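Local coordinates for protein beta-Ala-His dipeptidase (Homo sapiens, PDB 3DLJ) that hydrolyses Xaa-His dipeptides, above all carnosine and anserine, as a secreted homodimeric dipeptidase that uses two zinc ions per subunit, at residues V73-Q78 with S181-E186; S205-I210 with A216-T221; N286-I291 with L319-S324. One frame throughout, in Å; residues are numbered along the deposited sequence.

In the fold
The three contacts follow one another along the chain, each closing before the next opens. Interaction 1 sets the loop after edge strand 69-73, and the start of strand 77-79, against the residues that lead into helix 184-191, beside the loop that follows Glu177 and Glu178. Interaction 2, centred about 27 Å from it, folds the loop carrying the zinc ligand Asp206 onto the start of strand 216-232, so it belongs to the surroundings of the metal site. Interaction 3 brings together the ends of helices 282-289 and 312-320, away from the annotated sites; its centre lies about 14 Å from that of interaction 2, which it touches through Ile210 and Leu319.

Interaction 1 (V73-Q78 with S181-E186); sequences VDMGPQ and SVALEE
The flat group at the heart of this contact is the peptide joining Ala183 to Leu184, and the methyl end of Met75 sits over one of its faces. CE lies almost straight above the carbonyl oxygen, 3.3 Å from Ala183 O, while Leu184 N of the same peptide is 4.3 Å from Met75 CE. The same methyl meets the CB of Ala183 at 3.9 Å, so it bridges a polar plane and an apolar corner without making a hydrogen bond. The side-chain amide of Gln78 stays out of this meeting: its OE1 is bonded to Arg49, and only the aliphatic part takes part, with Gln78 CG passing 4.3 Å from Val182 CG1.

How the methionine gets there is a matter of repeated bending. CG stands beside the backbone N (chi1 -56°), and further turns at chi2 and chi3 coil the chain so that the thioether end points at the opposite backbone. Gln78 instead reaches out extended (chi1 179°). On the receiving side, Leu184 N bonds to Ser181 O at 2.9 Å, closing a type II beta turn in which Ala183, the N-cap of the helix, takes the positive phi of the third position. Ile88 touches Met75, Gln78 and Val182, covering the junction.

Within the fold, the arrangement is that of an alpha/beta domain in which the connection from edge strand 69-73 to strand 77-79 packs on the N-cap and entry of helix 184-191; the loop leading into that helix follows the zinc ligand Glu178 and Glu177, which is probably the proton acceptor, as in other M20 metallopeptidases.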
loop_
_atom_site.group_PDB
_atom_site.type_symbol
_atom_site.label_atom_id
_atom_site.label_comp_id
_atom_site.label_asym_id
_atom_site.label_seq_id
_atom_site.Cartn_x
_atom_site.Cartn_y
_atom_site.Cartn_z
ATOM N N VAL A 73 -16.010 7.919 -13.953
ATOM C CA VAL A 73 -15.284 8.787 -14.878
ATOM C C VAL A 73 -14.432 7.980 -15.865
ATOM O O VAL A 73 -13.550 7.214 -15.457
ATOM C CB VAL A 73 -14.337 9.739 -14.087
ATOM C CG1 VAL A 73 -13.540 10.641 -15.031
ATOM C CG2 VAL A 73 -15.119 10.549 -13.055
ATOM N N ASP A 74 -14.683 8.174 -17.158
ATOM C CA ASP A 74 -13.900 7.525 -18.202
ATOM C C ASP A 74 -12.443 8.020 -18.140
ATOM O O ASP A 74 -12.185 9.230 -18.153
ATOM C CB ASP A 74 -14.540 7.773 -19.579
ATOM N N MET A 75 -11.500 7.089 -18.034
ATOM C CA MET A 75 -10.096 7.444 -17.824
ATOM C C MET A 75 -9.200 7.327 -19.077
ATOM O O MET A 75 -8.046 7.775 -19.062
ATOM C CB MET A 75 -9.499 6.621 -16.672
ATOM C CG MET A 75 -10.244 6.741 -15.338
ATOM S SD MET A 75 -10.330 8.433 -14.732
ATOM C CE MET A 75 -8.692 8.638 -14.021
ATOM N N GLY A 76 -9.729 6.726 -20.146
ATOM C CA GLY A 76 -8.984 6.561 -21.398
ATOM C C GLY A 76 -7.914 5.475 -21.338
ATOM O O GLY A 76 -7.881 4.710 -20.384
ATOM N N PRO A 77 -7.037 5.399 -22.370
ATOM C CA PRO A 77 -6.021 4.339 -22.527
ATOM C C PRO A 77 -4.792 4.400 -21.611
ATOM O O PRO A 77 -4.355 5.478 -21.193
ATOM C CB PRO A 77 -5.575 4.480 -23.996
ATOM C CG PRO A 77 -6.562 5.442 -24.630
ATOM C CD PRO A 77 -7.025 6.323 -23.518
ATOM N N GLN A 78 -4.261 3.219 -21.315
ATOM C CA GLN A 78 -3.006 3.064 -20.628
ATOM C C GLN A 78 -1.975 2.654 -21.683
ATOM O O GLN A 78 -2.032 1.537 -22.215
ATOM C CB GLN A 78 -3.133 1.970 -19.564
ATOM C CG GLN A 78 -1.869 1.672 -18.775
ATOM C CD GLN A 78 -1.964 0.373 -17.981
ATOM O OE1 GLN A 78 -2.885 -0.417 -18.172
ATOM N NE2 GLN A 78 -1.012 0.151 -17.090
ATOM N N SER A 181 -1.419 4.235 -10.123
ATOM C CA SER A 181 -2.563 5.166 -10.216
ATOM C C SER A 181 -2.629 5.949 -11.538
ATOM O O SER A 181 -2.857 7.162 -11.546
ATOM C CB SER A 181 -2.593 6.108 -9.006
ATOM O OG SER A 181 -2.643 5.357 -7.800
ATOM N N VAL A 182 -2.421 5.234 -12.647
ATOM C CA VAL A 182 -2.406 5.819 -13.990
ATOM C C VAL A 182 -3.608 6.743 -14.184
ATOM O O VAL A 182 -4.758 6.326 -13.994
ATOM C CB VAL A 182 -2.336 4.715 -15.112
ATOM C CG1 VAL A 182 -2.526 5.308 -16.495
ATOM C CG2 VAL A 182 -0.981 3.997 -15.067
ATOM N N ALA A 183 -3.309 8.001 -14.523
ATOM C CA ALA A 183 -4.299 9.022 -14.848
ATOM C C ALA A 183 -5.051 9.609 -13.652
ATOM O O ALA A 183 -5.909 10.480 -13.838
ATOM C CB ALA A 183 -5.288 8.501 -15.909
ATOM N N LEU A 184 -4.744 9.162 -12.432
ATOM C CA LEU A 184 -5.470 9.676 -11.263
ATOM C C LEU A 184 -5.127 11.147 -10.984
ATOM O O LEU A 184 -6.030 11.993 -10.875
ATOM C CB LEU A 184 -5.292 8.790 -10.010
ATOM C CG LEU A 184 -6.263 9.084 -8.851
ATOM C CD1 LEU A 184 -7.754 8.905 -9.241
ATOM C CD2 LEU A 184 -5.926 8.256 -7.637
ATOM N N GLU A 185 -3.828 11.444 -10.919
ATOM C CA GLU A 185 -3.325 12.798 -10.613
ATOM C C GLU A 185 -3.916 13.922 -11.490
ATOM O O GLU A 185 -4.271 14.982 -10.980
ATOM C CB GLU A 185 -1.792 12.805 -10.642
ATOM C CG GLU A 185 -1.142 14.057 -10.076
ATOM C CD GLU A 185 0.386 14.017 -10.184
ATOM O OE1 GLU A 185 1.000 13.034 -9.698
ATOM O OE2 GLU A 185 0.973 14.961 -10.758
ATOM N N GLU A 186 -4.037 13.679 -12.795
ATOM C CA GLU A 186 -4.682 14.626 -13.714
ATOM C C GLU A 186 -6.177 14.825 -13.443
ATOM O O GLU A 186 -6.697 15.940 -13.588
ATOM C CB GLU A 186 -4.462 14.219 -15.181
#

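Interaction 2 (S205-I210 with A216-T221); sequences SDNLWI and AITYGT. With ZN (zinc ion), chain D.
Asn207 and Trp209 are the residues by which the loop 205-210 meets strand 216-221, facing Thr218 and Ala216 respectively. The loop begins at Ser205, whose OG is bonded to Ile446 O. Next comes Asp206, whose OD2 binds zinc at 1.9 Å while OD1 stays 2.8 Å from the zinc; His110 and Asp143 supply the other protein ligands of this ion, and Asp143 also reaches the second zinc.

Asn207 then turns its side chain back and across. With chi1 at 51°, CG is held between the backbone N and the carbonyl carbon, which lets OD1 fold round to the amide of the preceding residue: Asp206 N donates to Asn207 OD1 at 3.2 Å, tilted 18° from the carbonyl plane. This second-shell bond probably helps to set the backbone that presents the metal ligand. The other end of the amide runs head-on into the strand, ND2 standing 2.9 Å from Thr218 OG1, although the angle is too poor for a hydrogen bond.

Two residues on, Trp209 lays one face of its indole against the beginning of the strand. Ala216 N lies over that face, 3.7 Å from Trp209 CD1, and the alanine CB is 4.0 Å from the same CD1. The indole NE1 is bonded to Pro447 O, which helps to hold the rotation of the ring.

Around the pair, helix 141-160 touches Ser205, Asp206 and Leu208, strand 421-425 runs parallel to strand 216-232 with Ile423 against Ala216 and Thr218, and Ile217 points away from the loop into helix 403-416.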
loop_
_atom_site.group_PDB
_atom_site.type_symbol
_atom_site.label_atom_id
_atom_site.label_comp_id
_atom_site.label_asym_id
_atom_site.label_seq_id
_atom_site.Cartn_x
_atom_site.Cartn_y
_atom_site.Cartn_z
ATOM N N SER A 205 -7.642 4.219 4.285
ATOM C CA SER A 205 -7.498 3.076 5.157
ATOM C C SER A 205 -6.828 1.948 4.373
ATOM O O SER A 205 -7.494 1.043 3.854
ATOM C CB SER A 205 -8.876 2.642 5.683
ATOM O OG SER A 205 -8.772 1.662 6.708
ATOM N N ASP A 206 -5.507 1.986 4.280
ATOM C CA ASP A 206 -4.806 0.992 3.483
ATOM C C ASP A 206 -3.437 0.728 4.060
ATOM O O ASP A 206 -2.412 0.859 3.386
ATOM C CB ASP A 206 -4.711 1.460 2.030
ATOM C CG ASP A 206 -4.345 0.322 1.059
ATOM O OD1 ASP A 206 -4.281 -0.863 1.494
ATOM O OD2 ASP A 206 -4.099 0.635 -0.142
ATOM N N ASN A 207 -3.425 0.362 5.331
ATOM C CA ASN A 207 -2.184 0.161 6.071
ATOM C C ASN A 207 -2.445 -0.625 7.334
ATOM O O ASN A 207 -3.606 -0.890 7.674
ATOM C CB ASN A 207 -1.453 1.486 6.338
ATOM C CG ASN A 207 -2.340 2.549 6.949
ATOM O OD1 ASN A 207 -3.357 2.984 6.373
ATOM N ND2 ASN A 207 -1.927 3.018 8.106
ATOM N N LEU A 208 -1.370 -1.042 7.996
ATOM C CA LEU A 208 -1.451 -2.019 9.059
ATOM C C LEU A 208 -1.049 -1.468 10.435
ATOM O O LEU A 208 -0.270 -0.514 10.537
ATOM C CB LEU A 208 -0.552 -3.208 8.713
ATOM C CG LEU A 208 -0.642 -3.817 7.309
ATOM C CD1 LEU A 208 0.261 -5.019 7.241
ATOM C CD2 LEU A 208 -2.071 -4.173 6.913
ATOM N N TRP A 209 -1.585 -2.092 11.484
ATOM C CA TRP A 209 -1.106 -1.868 12.849
ATOM C C TRP A 209 0.267 -2.514 12.973
ATOM O O TRP A 209 0.710 -3.193 12.059
ATOM C CB TRP A 209 -2.049 -2.457 13.900
ATOM C CG TRP A 209 -3.493 -2.021 13.828
ATOM C CD1 TRP A 209 -3.999 -0.891 13.246
ATOM C CD2 TRP A 209 -4.613 -2.727 14.363
ATOM N NE1 TRP A 209 -5.370 -0.859 13.379
ATOM C CE2 TRP A 209 -5.771 -1.975 14.057
ATOM C CE3 TRP A 209 -4.753 -3.937 15.059
ATOM C CZ2 TRP A 209 -7.054 -2.382 14.436
ATOM C CZ3 TRP A 209 -6.039 -4.346 15.442
ATOM C CH2 TRP A 209 -7.174 -3.565 15.125
ATOM N N ILE A 210 0.945 -2.288 14.091
ATOM C CA ILE A 210 2.264 -2.892 14.308
ATOM C C ILE A 210 2.195 -3.947 15.426
ATOM O O ILE A 210 3.000 -4.863 15.484
ATOM C CB ILE A 210 3.386 -1.803 14.521
ATOM C CG1 ILE A 210 4.799 -2.400 14.343
ATOM C CG2 ILE A 210 3.211 -1.053 15.867
ATOM C CD1 ILE A 210 5.319 -2.429 12.871
ATOM N N ALA A 216 -3.949 1.642 15.923
ATOM C CA ALA A 216 -3.016 2.681 15.557
ATOM C C ALA A 216 -3.668 3.746 14.717
ATOM O O ALA A 216 -4.740 3.521 14.130
ATOM C CB ALA A 216 -1.842 2.072 14.805
ATOM N N ILE A 217 -3.021 4.910 14.699
ATOM C CA ILE A 217 -3.238 5.924 13.679
ATOM C C ILE A 217 -1.872 6.248 13.071
ATOM O O ILE A 217 -0.886 6.389 13.798
ATOM C CB ILE A 217 -3.914 7.218 14.244
ATOM C CG1 ILE A 217 -5.361 6.952 14.637
ATOM C CG2 ILE A 217 -3.947 8.312 13.197
ATOM C CD1 ILE A 217 -5.823 7.795 15.823
ATOM N N THR A 218 -1.826 6.370 11.744
ATOM C CA THR A 218 -0.573 6.502 11.004
ATOM C C THR A 218 -0.447 7.913 10.442
ATOM O O THR A 218 -1.352 8.403 9.763
ATOM C CB THR A 218 -0.499 5.426 9.899
ATOM O OG1 THR A 218 -0.732 4.131 10.493
ATOM C CG2 THR A 218 0.859 5.441 9.161
ATOM N N TYR A 219 0.668 8.575 10.743
ATOM C CA TYR A 219 0.837 9.990 10.408
ATOM C C TYR A 219 2.085 10.294 9.579
ATOM O O TYR A 219 2.350 11.464 9.268
ATOM C CB TYR A 219 0.854 10.851 11.677
ATOM C CG TYR A 219 2.088 10.673 12.540
ATOM C CD1 TYR A 219 3.224 11.489 12.364
ATOM C CD2 TYR A 219 2.117 9.710 13.553
ATOM C CE1 TYR A 219 4.352 11.325 13.160
ATOM C CE2 TYR A 219 3.231 9.549 14.355
ATOM C CZ TYR A 219 4.342 10.359 14.156
ATOM O OH TYR A 219 5.443 10.188 14.955
ATOM N N GLY A 220 2.848 9.258 9.248
ATOM C CA GLY A 220 4.003 9.424 8.386
ATOM C C GLY A 220 4.346 8.176 7.625
ATOM O O GLY A 220 4.133 7.077 8.118
ATOM N N THR A 221 4.879 8.354 6.417
ATOM C CA THR A 221 5.251 7.243 5.539
ATOM C C THR A 221 6.658 7.444 4.951
ATOM O O THR A 221 7.142 8.550 4.866
ATOM C CB THR A 221 4.233 7.062 4.355
ATOM O OG1 THR A 221 4.191 8.262 3.573
ATOM C CG2 THR A 221 2.826 6.748 4.853
HETATM ZN ZN ZN D . -3.679 -0.748 -1.289
#

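Interaction 3 (N286-I291 with L319-S324); sequences NTYKAI and LWRYPS
Helices 282-289 and 312-320 bring their C-terminal ends together here, the CA atoms of Tyr288 and Trp320 lying 10.2 Å apart and the gap being bridged by side chains alone. Tyr288 and Trp320 run antiparallel side by side, the rings meeting at their rims without stacking. Their planes are inclined at 39°, and the centroid of the tyrosine ring is 5.5 Å from that of the indole six-membered ring. The closest atoms are Tyr288 CE2 and Trp320 CE3, a tight 3.2 Å. Further along the tyrosine, the hydroxyl reaches the next residue, with OH 3.2 Å from Arg321 CG and 3.5 Å from Trp320 CB.

Arg321 is where the chain leaves helix 312-320 on its way to strand 324-331, which pairs with strand 346-355 in a sheet that also holds strand 216-232; the contact thus lies where the chain passes from helix to sheet, away from the zinc site. The CG of Arg321 sits between the backbone N and the carbonyl carbon (chi1 66°), and further bends at chi2 and chi3 carry the guanidinium past the tyrosine, their planes 70° apart. The charged end has partners of its own, NE forming a salt bridge with Glu284 and NH2 a hydrogen bond with Val278 O.

Just past the end of helix 282-289, Ile291 N bonds to Tyr288 O at 3.2 Å. The isoleucine comes head-on at the indole edge, near its plane, CD1 lying 4.2 Å from Trp320 CH2, while Ile423 and Arg424 of strand 421-425 also touch the tryptophan.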
loop_
_atom_site.group_PDB
_atom_site.type_symbol
_atom_site.label_atom_id
_atom_site.label_comp_id
_atom_site.label_asym_id
_atom_site.label_seq_id
_atom_site.Cartn_x
_atom_site.Cartn_y
_atom_site.Cartn_z
ATOM N N ASN A 286 12.680 9.554 22.502
ATOM C CA ASN A 286 11.610 9.461 23.495
ATOM C C ASN A 286 10.251 9.046 22.925
ATOM O O ASN A 286 9.554 8.225 23.509
ATOM C CB ASN A 286 11.506 10.764 24.278
ATOM C CG ASN A 286 12.531 10.851 25.407
ATOM O OD1 ASN A 286 13.284 9.908 25.654
ATOM N ND2 ASN A 286 12.550 11.987 26.111
ATOM N N THR A 287 9.905 9.615 21.777
ATOM C CA THR A 287 8.737 9.242 20.994
ATOM C C THR A 287 8.683 7.736 20.688
ATOM O O THR A 287 7.611 7.134 20.744
ATOM C CB THR A 287 8.708 10.085 19.677
ATOM O OG1 THR A 287 8.494 11.470 20.001
ATOM C CG2 THR A 287 7.632 9.638 18.736
ATOM N N TYR A 288 9.832 7.143 20.367
ATOM C CA TYR A 288 9.932 5.709 20.108
ATOM C C TYR A 288 9.793 4.859 21.352
ATOM O O TYR A 288 9.151 3.811 21.320
ATOM C CB TYR A 288 11.219 5.382 19.340
ATOM C CG TYR A 288 11.109 5.773 17.893
ATOM C CD1 TYR A 288 11.492 7.037 17.450
ATOM C CD2 TYR A 288 10.577 4.888 16.974
ATOM C CE1 TYR A 288 11.354 7.390 16.100
ATOM C CE2 TYR A 288 10.450 5.216 15.654
ATOM C CZ TYR A 288 10.827 6.461 15.211
ATOM O OH TYR A 288 10.662 6.737 13.870
ATOM N N LYS A 289 10.380 5.313 22.450
ATOM C CA LYS A 289 10.253 4.645 23.737
ATOM C C LYS A 289 8.795 4.568 24.205
ATOM O O LYS A 289 8.433 3.657 24.940
ATOM C CB LYS A 289 11.119 5.355 24.785
ATOM N N ALA A 290 7.963 5.516 23.766
ATOM C CA ALA A 290 6.559 5.582 24.193
ATOM C C ALA A 290 5.602 4.734 23.353
ATOM O O ALA A 290 4.419 4.668 23.664
ATOM C CB ALA A 290 6.069 7.041 24.252
ATOM N N ILE A 291 6.113 4.109 22.289
ATOM C CA ILE A 291 5.322 3.212 21.429
ATOM C C ILE A 291 5.217 1.835 22.094
ATOM O O ILE A 291 6.159 1.387 22.754
ATOM C CB ILE A 291 5.935 3.071 20.012
ATOM C CG1 ILE A 291 5.995 4.428 19.292
ATOM C CG2 ILE A 291 5.186 2.032 19.195
ATOM C CD1 ILE A 291 4.707 4.890 18.643
ATOM N N LEU A 319 12.505 0.881 10.436
ATOM C CA LEU A 319 11.282 0.846 9.648
ATOM C C LEU A 319 10.764 2.233 9.245
ATOM O O LEU A 319 10.237 2.415 8.132
ATOM C CB LEU A 319 10.188 0.151 10.474
ATOM C CG LEU A 319 10.222 -1.360 10.678
ATOM C CD1 LEU A 319 8.914 -1.842 11.316
ATOM C CD2 LEU A 319 10.472 -2.070 9.314
ATOM N N TRP A 320 10.904 3.206 10.139
ATOM C CA TRP A 320 10.200 4.471 9.965
ATOM C C TRP A 320 11.049 5.671 9.566
ATOM O O TRP A 320 10.572 6.556 8.862
ATOM C CB TRP A 320 9.418 4.830 11.228
ATOM C CG TRP A 320 8.351 3.849 11.634
ATOM C CD1 TRP A 320 7.832 2.806 10.888
ATOM C CD2 TRP A 320 7.643 3.843 12.874
ATOM N NE1 TRP A 320 6.871 2.150 11.602
ATOM C CE2 TRP A 320 6.733 2.762 12.828
ATOM C CE3 TRP A 320 7.690 4.656 14.033
ATOM C CZ2 TRP A 320 5.874 2.465 13.891
ATOM C CZ3 TRP A 320 6.847 4.359 15.090
ATOM C CH2 TRP A 320 5.948 3.268 15.011
ATOM N N ARG A 321 12.285 5.709 10.038
ATOM C CA ARG A 321 13.076 6.945 9.969
ATOM C C ARG A 321 14.534 6.760 9.520
ATOM O O ARG A 321 15.302 7.723 9.439
ATOM C CB ARG A 321 12.956 7.742 11.289
ATOM C CG ARG A 321 13.567 7.086 12.535
ATOM C CD ARG A 321 15.071 7.419 12.665
ATOM N NE ARG A 321 15.314 8.848 12.891
ATOM C CZ ARG A 321 16.399 9.517 12.484
ATOM N NH1 ARG A 321 17.358 8.909 11.794
ATOM N NH2 ARG A 321 16.530 10.807 12.750
ATOM N N TYR A 322 14.898 5.514 9.221
ATOM C CA TYR A 322 16.146 5.227 8.523
ATOM C C TYR A 322 15.844 4.675 7.121
ATOM O O TYR A 322 14.839 4.003 6.921
ATOM C CB TYR A 322 17.010 4.246 9.312
ATOM C CG TYR A 322 17.639 4.800 10.578
ATOM C CD1 TYR A 322 17.253 4.322 11.826
ATOM C CD2 TYR A 322 18.644 5.765 10.533
ATOM C CE1 TYR A 322 17.828 4.780 12.991
ATOM C CE2 TYR A 322 19.224 6.231 11.693
ATOM C CZ TYR A 322 18.805 5.738 12.927
ATOM O OH TYR A 322 19.371 6.184 14.113
ATOM N N PRO A 323 16.714 4.976 6.129
ATOM C CA PRO A 323 16.501 4.404 4.806
ATOM C C PRO A 323 16.778 2.892 4.820
ATOM O O PRO A 323 17.443 2.388 5.720
ATOM C CB PRO A 323 17.533 5.148 3.944
ATOM C CG PRO A 323 18.591 5.519 4.871
ATOM C CD PRO A 323 17.920 5.821 6.173
ATOM N N SER A 324 16.247 2.165 3.849
ATOM C CA SER A 324 16.467 0.741 3.792
ATOM C C SER A 324 16.601 0.343 2.327
ATOM O O SER A 324 16.033 1.011 1.442
ATOM C CB SER A 324 15.309 -0.008 4.468
ATOM O OG SER A 324 14.136 0.034 3.673
#